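Local coordinates for hypothetical protein PH0495 (Pyrococcus horikoshii, PDB 1X3L) that phosphorylates D-glycerate to 2-phosphoglycerate with ATP or other phosphate donors, using magnesium as cofactor, at residues I38-K43 against I190-S195; R65-I70 against F126-G131. All coordinates share one frame; numbering follows the deposited sequence.

Both contacts are buried, apolar and free of hydrogen bonds across their segments, and both sit against one parallel sheet. Interaction 1 brings the strand 37-40 arm of a β-hairpin, just before its turn, to strand 188-194; interaction 2 sets helix 60-70 against strand 124-129, the neighbour of that strand in the sheet. Aliphatic methyl groups alone meet in interaction 1, whereas interaction 2 adds an aromatic ring with a methyl over its face. The two join through the sheet. L192 N probably donates a hydrogen bond to I127 O. I129 N probably does the same to L192 O. I190 CG2 packs 3.5 Å from F126 CE1, making one continuous core.

Interaction 1. Residues I38-K43 against I190-S195; sequences IIVQGK and IVLIIS
V40 forks over I190 and L192, pinning a β-hairpin to the parallel sheet of a Rossmann-like α/β domain. Strand 37-40 turns into strand 43-46 through a type I' turn from V40 to K43, closed by V40 N to K43 O and K43 N to V40 O bonds. The hairpin lies over the sheet instead of extending it: the axes of 38-40 and 190-194 approach no closer than 10.2 Å, at 41°, and side chains alone bridge the distance. V40 has CG1 anti to its N (chi1 -172°), a setting that sends its two methyls to different partners. V40 CG2 meets I190 CG2, the branch methyl of that isoleucine, at 4.0 Å. The other arm of I190 ends in CD1, 4.5 Å from I38 CG2. F45, on the second strand of the hairpin, packs on both V40 and I190, and F263 of strand 260-266 also touches V40. Q41 at the turn bonds L264 O through NE2. Further along the sheet strand, L192 points CD2 at the remaining prong of the fork, V40 CG1, 4.0 Å away.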
ATOM      1  N   ILE A  38      26.127   2.540   1.055  1.00 52.39           N
ATOM      2  CA  ILE A  38      24.689   2.762   1.152  1.00 48.84           C
ATOM      3  C   ILE A  38      24.144   1.533   1.868  1.00 45.94           C
ATOM      4  O   ILE A  38      24.318   0.416   1.395  1.00 45.84           O
ATOM      5  CB  ILE A  38      24.032   2.869  -0.237  1.00 49.18           C
ATOM      6  CG1 ILE A  38      24.566   4.103  -0.969  1.00 49.11           C
ATOM      7  CG2 ILE A  38      22.517   2.961  -0.093  1.00 48.80           C
ATOM      8  CD1 ILE A  38      23.995   4.292  -2.359  1.00 47.60           C
ATOM      9  N   ILE A  39      23.499   1.734   3.011  1.00 43.54           N
ATOM     10  CA  ILE A  39      22.965   0.610   3.773  1.00 42.13           C
ATOM     11  C   ILE A  39      21.438   0.615   3.789  1.00 39.67           C
ATOM     12  O   ILE A  39      20.807   1.467   4.420  1.00 37.53           O
ATOM     13  CB  ILE A  39      23.505   0.625   5.219  1.00 42.89           C
ATOM     14  CG1 ILE A  39      25.031   0.776   5.193  1.00 44.60           C
ATOM     15  CG2 ILE A  39      23.135  -0.672   5.930  1.00 41.61           C
ATOM     16  CD1 ILE A  39      25.671   0.873   6.566  1.00 45.98           C
ATOM     17  N   VAL A  40      20.856  -0.355   3.089  1.00 37.85           N
ATOM     18  CA  VAL A  40      19.409  -0.480   2.981  1.00 37.57           C
ATOM     19  C   VAL A  40      18.886  -1.626   3.837  1.00 37.94           C
ATOM     20  O   VAL A  40      19.112  -2.802   3.535  1.00 37.38           O
ATOM     21  CB  VAL A  40      18.994  -0.711   1.516  1.00 35.91           C
ATOM     22  CG1 VAL A  40      17.482  -0.648   1.384  1.00 36.37           C
ATOM     23  CG2 VAL A  40      19.649   0.326   0.631  1.00 35.38           C
ATOM     24  N   GLN A  41      18.176  -1.273   4.903  1.00 38.63           N
ATOM     25  CA  GLN A  41      17.632  -2.258   5.829  1.00 40.45           C
ATOM     26  C   GLN A  41      18.714  -3.275   6.195  1.00 41.92           C
ATOM     27  O   GLN A  41      18.466  -4.478   6.232  1.00 42.56           O
ATOM     28  CB  GLN A  41      16.415  -2.971   5.210  1.00 39.34           C
ATOM     29  CG  GLN A  41      15.286  -2.023   4.791  1.00 39.22           C
ATOM     30  CD  GLN A  41      13.980  -2.741   4.478  1.00 37.03           C
ATOM     31  OE1 GLN A  41      13.968  -3.785   3.831  1.00 36.70           O
ATOM     32  NE2 GLN A  41      12.867  -2.171   4.932  1.00 37.70           N
ATOM     33  N   GLY A  42      19.923  -2.783   6.449  1.00 43.91           N
ATOM     34  CA  GLY A  42      21.016  -3.667   6.821  1.00 45.40           C
ATOM     35  C   GLY A  42      21.938  -4.112   5.698  1.00 46.55           C
ATOM     36  O   GLY A  42      23.120  -4.361   5.935  1.00 47.20           O
ATOM     37  N   LYS A  43      21.408  -4.224   4.483  1.00 46.91           N
ATOM     38  CA  LYS A  43      22.198  -4.651   3.328  1.00 46.72           C
ATOM     39  C   LYS A  43      23.109  -3.509   2.887  1.00 46.61           C
ATOM     40  O   LYS A  43      22.638  -2.425   2.540  1.00 44.50           O
ATOM     41  CB  LYS A  43      21.269  -5.054   2.178  1.00 48.87           C
ATOM     42  CG  LYS A  43      21.947  -5.770   1.016  1.00 51.22           C
ATOM     43  CD  LYS A  43      22.361  -7.190   1.389  1.00 53.27           C
ATOM     44  CE  LYS A  43      22.896  -7.954   0.180  1.00 54.86           C
ATOM     45  NZ  LYS A  43      24.111  -7.321  -0.412  1.00 55.27           N
ATOM     46  N   ILE A 190      18.610  -1.012  -6.750  1.00 32.67           N
ATOM     47  CA  ILE A 190      18.089  -0.976  -5.390  1.00 31.90           C
ATOM     48  C   ILE A 190      16.637  -0.514  -5.501  1.00 32.10           C
ATOM     49  O   ILE A 190      16.366   0.648  -5.788  1.00 33.19           O
ATOM     50  CB  ILE A 190      18.907  -0.014  -4.495  1.00 31.97           C
ATOM     51  CG1 ILE A 190      20.332  -0.555  -4.337  1.00 32.46           C
ATOM     52  CG2 ILE A 190      18.243   0.126  -3.129  1.00 31.18           C
ATOM     53  CD1 ILE A 190      21.246   0.301  -3.471  1.00 32.97           C
ATOM     54  N   VAL A 191      15.710  -1.442  -5.288  1.00 29.82           N
ATOM     55  CA  VAL A 191      14.287  -1.153  -5.403  1.00 28.63           C
ATOM     56  C   VAL A 191      13.630  -0.922  -4.052  1.00 29.14           C
ATOM     57  O   VAL A 191      13.702  -1.774  -3.167  1.00 28.23           O
ATOM     58  CB  VAL A 191      13.558  -2.315  -6.120  1.00 29.41           C
ATOM     59  CG1 VAL A 191      12.096  -1.963  -6.356  1.00 28.05           C
ATOM     60  CG2 VAL A 191      14.256  -2.621  -7.443  1.00 27.60           C
ATOM     61  N   LEU A 192      13.008   0.244  -3.897  1.00 27.48           N
ATOM     62  CA  LEU A 192      12.316   0.588  -2.662  1.00 28.15           C
ATOM     63  C   LEU A 192      10.823   0.607  -2.988  1.00 27.66           C
ATOM     64  O   LEU A 192      10.369   1.359  -3.853  1.00 27.56           O
ATOM     65  CB  LEU A 192      12.785   1.952  -2.146  1.00 27.91           C
ATOM     66  CG  LEU A 192      14.309   2.101  -1.985  1.00 29.71           C
ATOM     67  CD1 LEU A 192      14.624   3.442  -1.327  1.00 27.24           C
ATOM     68  CD2 LEU A 192      14.865   0.947  -1.141  1.00 26.44           C
ATOM     69  N   ILE A 193      10.066  -0.227  -2.290  1.00 25.81           N
ATOM     70  CA  ILE A 193       8.636  -0.343  -2.550  1.00 26.52           C
ATOM     71  C   ILE A 193       7.741  -0.030  -1.348  1.00 26.85           C
ATOM     72  O   ILE A 193       8.078  -0.336  -0.207  1.00 26.86           O
ATOM     73  CB  ILE A 193       8.309  -1.775  -3.032  1.00 23.84           C
ATOM     74  CG1 ILE A 193       9.245  -2.152  -4.182  1.00 23.23           C
ATOM     75  CG2 ILE A 193       6.854  -1.866  -3.478  1.00 22.81           C
ATOM     76  CD1 ILE A 193       9.205  -3.627  -4.560  1.00 23.73           C
ATOM     77  N   ILE A 194       6.601   0.589  -1.629  1.00 27.11           N
ATOM     78  CA  ILE A 194       5.612   0.909  -0.607  1.00 27.19           C
ATOM     79  C   ILE A 194       4.398   0.086  -1.001  1.00 26.78           C
ATOM     80  O   ILE A 194       3.964   0.132  -2.149  1.00 27.35           O
ATOM     81  CB  ILE A 194       5.244   2.406  -0.600  1.00 29.03           C
ATOM     82  CG1 ILE A 194       6.438   3.224  -0.102  1.00 29.64           C
ATOM     83  CG2 ILE A 194       4.018   2.640   0.309  1.00 30.70           C
ATOM     84  CD1 ILE A 194       6.193   4.719  -0.075  1.00 32.66           C
ATOM     85  N   SER A 195       3.853  -0.669  -0.055  1.00 25.88           N
ATOM     86  CA  SER A 195       2.724  -1.537  -0.348  1.00 27.25           C
ATOM     87  C   SER A 195       1.371  -1.148   0.221  1.00 27.24           C
ATOM     88  O   SER A 195       1.225  -0.986   1.428  1.00 24.62           O
ATOM     89  CB  SER A 195       3.036  -2.955   0.116  1.00 26.42           C
ATOM     90  OG  SER A 195       1.913  -3.786  -0.092  1.00 26.65           O
TER

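Interaction 2. Residues R65-I70 against F126-G131; sequences RAIEDI and FILISG
F126 offers one face of its ring to I67, whose CD1 stands 3.9 Å from the ring centroid and 14° off the normal, a CH-pi contact displaced somewhat toward the rim. I67 CD1 lies nearest F126 CD1 and F126 CE1; over the same face, I67 CG2 comes to 4.2 Å from F126 CD2, on the other side of the line from CG to CZ of the ring. I67 takes a doubly bent shape, with chi2 at -62°, which folds CD1 round onto the ring instead of stretching it outward. The ring also touches L71 and V51. The next residue, I127, turns to the opposite side of the strand, as alternate residues of any β-strand do. The parallel sheet, with strand order 3-2-1-4-5-6, is that of a Rossmann-like α/β domain: helix 60-70, which follows strand 51-56, covers one face of it, and I67 is the residue the helix presses into strand 124-129. L128 returns to the helix side, its CD1 meeting I67 CG1 at 4.0 Å, so a single isoleucine spans two successive inward residues of the strand. Cutting I67 back to an alanine removes CG1, CG2 and CD1, which is likely to open a gap between helix and sheet and leave the F126 face and L128 CD1 without their partner from helix 60-70. I67 also leans on V53 of the sheet and on V27 of helix 23-30, which backs the helix. Past the strand end, S130 receives a hydrogen bond at OG from A59 N, beside K58, a probable substrate-binding residue by analogy with relatives.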
ATOM      1  N   ARG A  65      12.727  12.719  -3.493  1.00 36.15           N
ATOM      2  CA  ARG A  65      13.254  13.822  -2.699  1.00 37.56           C
ATOM      3  C   ARG A  65      14.126  13.300  -1.554  1.00 37.86           C
ATOM      4  O   ARG A  65      15.161  13.890  -1.232  1.00 36.79           O
ATOM      5  CB  ARG A  65      12.094  14.664  -2.156  1.00 39.14           C
ATOM      6  CG  ARG A  65      12.506  15.943  -1.448  1.00 43.58           C
ATOM      7  CD  ARG A  65      11.306  16.870  -1.253  1.00 47.09           C
ATOM      8  NE  ARG A  65      10.274  16.295  -0.388  1.00 50.97           N
ATOM      9  CZ  ARG A  65      10.326  16.274   0.942  1.00 52.06           C
ATOM     10  NH1 ARG A  65      11.365  16.801   1.581  1.00 52.54           N
ATOM     11  NH2 ARG A  65       9.340  15.720   1.636  1.00 51.57           N
ATOM     12  N   ALA A  66      13.715  12.189  -0.951  1.00 36.99           N
ATOM     13  CA  ALA A  66      14.474  11.596   0.147  1.00 36.91           C
ATOM     14  C   ALA A  66      15.849  11.135  -0.339  1.00 37.82           C
ATOM     15  O   ALA A  66      16.864  11.345   0.332  1.00 38.60           O
ATOM     16  CB  ALA A  66      13.702  10.416   0.745  1.00 36.11           C
ATOM     17  N   ILE A  67      15.884  10.498  -1.503  1.00 38.54           N
ATOM     18  CA  ILE A  67      17.148  10.023  -2.052  1.00 39.13           C
ATOM     19  C   ILE A  67      18.097  11.188  -2.347  1.00 40.66           C
ATOM     20  O   ILE A  67      19.290  11.112  -2.045  1.00 39.79           O
ATOM     21  CB  ILE A  67      16.920   9.203  -3.337  1.00 38.29           C
ATOM     22  CG1 ILE A  67      16.158   7.918  -3.002  1.00 38.13           C
ATOM     23  CG2 ILE A  67      18.247   8.866  -3.990  1.00 37.00           C
ATOM     24  CD1 ILE A  67      16.903   6.988  -2.067  1.00 37.59           C
ATOM     25  N   GLU A  68      17.570  12.262  -2.931  1.00 41.39           N
ATOM     26  CA  GLU A  68      18.393  13.431  -3.247  1.00 45.15           C
ATOM     27  C   GLU A  68      18.925  14.114  -1.989  1.00 45.34           C
ATOM     28  O   GLU A  68      19.966  14.767  -2.033  1.00 45.53           O
ATOM     29  CB  GLU A  68      17.605  14.469  -4.055  1.00 45.74           C
ATOM     30  CG  GLU A  68      17.186  14.038  -5.443  1.00 47.46           C
ATOM     31  CD  GLU A  68      16.695  15.209  -6.276  1.00 49.72           C
ATOM     32  OE1 GLU A  68      15.846  15.986  -5.787  1.00 51.60           O
ATOM     33  OE2 GLU A  68      17.156  15.354  -7.424  1.00 52.90           O
ATOM     34  N   ASP A  69      18.215  13.974  -0.872  1.00 46.49           N
ATOM     35  CA  ASP A  69      18.658  14.609   0.365  1.00 47.53           C
ATOM     36  C   ASP A  69      19.800  13.867   1.046  1.00 47.71           C
ATOM     37  O   ASP A  69      20.449  14.413   1.940  1.00 48.00           O
ATOM     38  CB  ASP A  69      17.494  14.764   1.354  1.00 49.82           C
ATOM     39  CG  ASP A  69      16.442  15.748   0.869  1.00 52.04           C
ATOM     40  OD1 ASP A  69      16.800  16.689   0.129  1.00 53.52           O
ATOM     41  OD2 ASP A  69      15.259  15.590   1.239  1.00 53.15           O
ATOM     42  N   ILE A  70      20.054  12.631   0.632  1.00 45.78           N
ATOM     43  CA  ILE A  70      21.135  11.863   1.238  1.00 45.74           C
ATOM     44  C   ILE A  70      22.173  11.382   0.234  1.00 46.02           C
ATOM     45  O   ILE A  70      23.197  10.824   0.621  1.00 47.14           O
ATOM     46  CB  ILE A  70      20.594  10.638   2.006  1.00 44.36           C
ATOM     47  CG1 ILE A  70      19.900   9.674   1.040  1.00 43.40           C
ATOM     48  CG2 ILE A  70      19.636  11.099   3.091  1.00 42.84           C
ATOM     49  CD1 ILE A  70      19.361   8.420   1.711  1.00 40.91           C
ATOM     50  N   PHE A 126      18.358   3.465  -8.301  1.00 35.61           N
ATOM     51  CA  PHE A 126      17.265   3.337  -7.343  1.00 34.63           C
ATOM     52  C   PHE A 126      15.947   3.270  -8.106  1.00 35.34           C
ATOM     53  O   PHE A 126      15.683   4.103  -8.973  1.00 36.06           O
ATOM     54  CB  PHE A 126      17.218   4.552  -6.406  1.00 34.74           C
ATOM     55  CG  PHE A 126      18.123   4.446  -5.217  1.00 33.29           C
ATOM     56  CD1 PHE A 126      17.730   3.734  -4.090  1.00 35.30           C
ATOM     57  CD2 PHE A 126      19.369   5.061  -5.220  1.00 32.65           C
ATOM     58  CE1 PHE A 126      18.563   3.634  -2.981  1.00 35.11           C
ATOM     59  CE2 PHE A 126      20.213   4.968  -4.117  1.00 33.71           C
ATOM     60  CZ  PHE A 126      19.810   4.256  -2.996  1.00 35.80           C
ATOM     61  N   ILE A 127      15.129   2.271  -7.797  1.00 33.82           N
ATOM     62  CA  ILE A 127      13.817   2.138  -8.427  1.00 32.73           C
ATOM     63  C   ILE A 127      12.850   2.366  -7.267  1.00 32.86           C
ATOM     64  O   ILE A 127      12.793   1.561  -6.341  1.00 33.14           O
ATOM     65  CB  ILE A 127      13.597   0.724  -9.005  1.00 32.06           C
ATOM     66  CG1 ILE A 127      14.717   0.379  -9.989  1.00 32.37           C
ATOM     67  CG2 ILE A 127      12.247   0.659  -9.711  1.00 29.97           C
ATOM     68  CD1 ILE A 127      14.738   1.250 -11.238  1.00 32.32           C
ATOM     69  N   LEU A 128      12.114   3.474  -7.309  1.00 32.28           N
ATOM     70  CA  LEU A 128      11.182   3.827  -6.242  1.00 30.90           C
ATOM     71  C   LEU A 128       9.745   3.557  -6.688  1.00 30.62           C
ATOM     72  O   LEU A 128       9.216   4.222  -7.580  1.00 31.31           O
ATOM     73  CB  LEU A 128      11.389   5.302  -5.862  1.00 28.56           C
ATOM     74  CG  LEU A 128      12.857   5.706  -5.621  1.00 29.44           C
ATOM     75  CD1 LEU A 128      12.946   7.173  -5.200  1.00 27.99           C
ATOM     76  CD2 LEU A 128      13.469   4.818  -4.535  1.00 28.02           C
ATOM     77  N   ILE A 129       9.113   2.577  -6.052  1.00 30.94           N
ATOM     78  CA  ILE A 129       7.763   2.178  -6.422  1.00 31.12           C
ATOM     79  C   ILE A 129       6.679   2.436  -5.371  1.00 31.33           C
ATOM     80  O   ILE A 129       6.845   2.134  -4.187  1.00 30.18           O
ATOM     81  CB  ILE A 129       7.746   0.677  -6.792  1.00 30.80           C
ATOM     82  CG1 ILE A 129       8.866   0.380  -7.797  1.00 32.52           C
ATOM     83  CG2 ILE A 129       6.393   0.296  -7.388  1.00 32.37           C
ATOM     84  CD1 ILE A 129       9.021  -1.107  -8.149  1.00 28.92           C
ATOM     85  N   SER A 130       5.564   3.000  -5.825  1.00 33.56           N
ATOM     86  CA  SER A 130       4.421   3.282  -4.962  1.00 34.34           C
ATOM     87  C   SER A 130       3.134   3.016  -5.739  1.00 35.10           C
ATOM     88  O   SER A 130       3.180   2.562  -6.884  1.00 35.22           O
ATOM     89  CB  SER A 130       4.461   4.723  -4.442  1.00 31.61           C
ATOM     90  OG  SER A 130       4.659   5.658  -5.487  1.00 36.11           O
ATOM     91  N   GLY A 131       1.993   3.290  -5.112  1.00 35.45           N
ATOM     92  CA  GLY A 131       0.709   3.041  -5.746  1.00 34.11           C
ATOM     93  C   GLY A 131       0.454   3.758  -7.057  1.00 32.42           C
ATOM     94  O   GLY A 131       0.899   4.888  -7.254  1.00 32.51           O
TER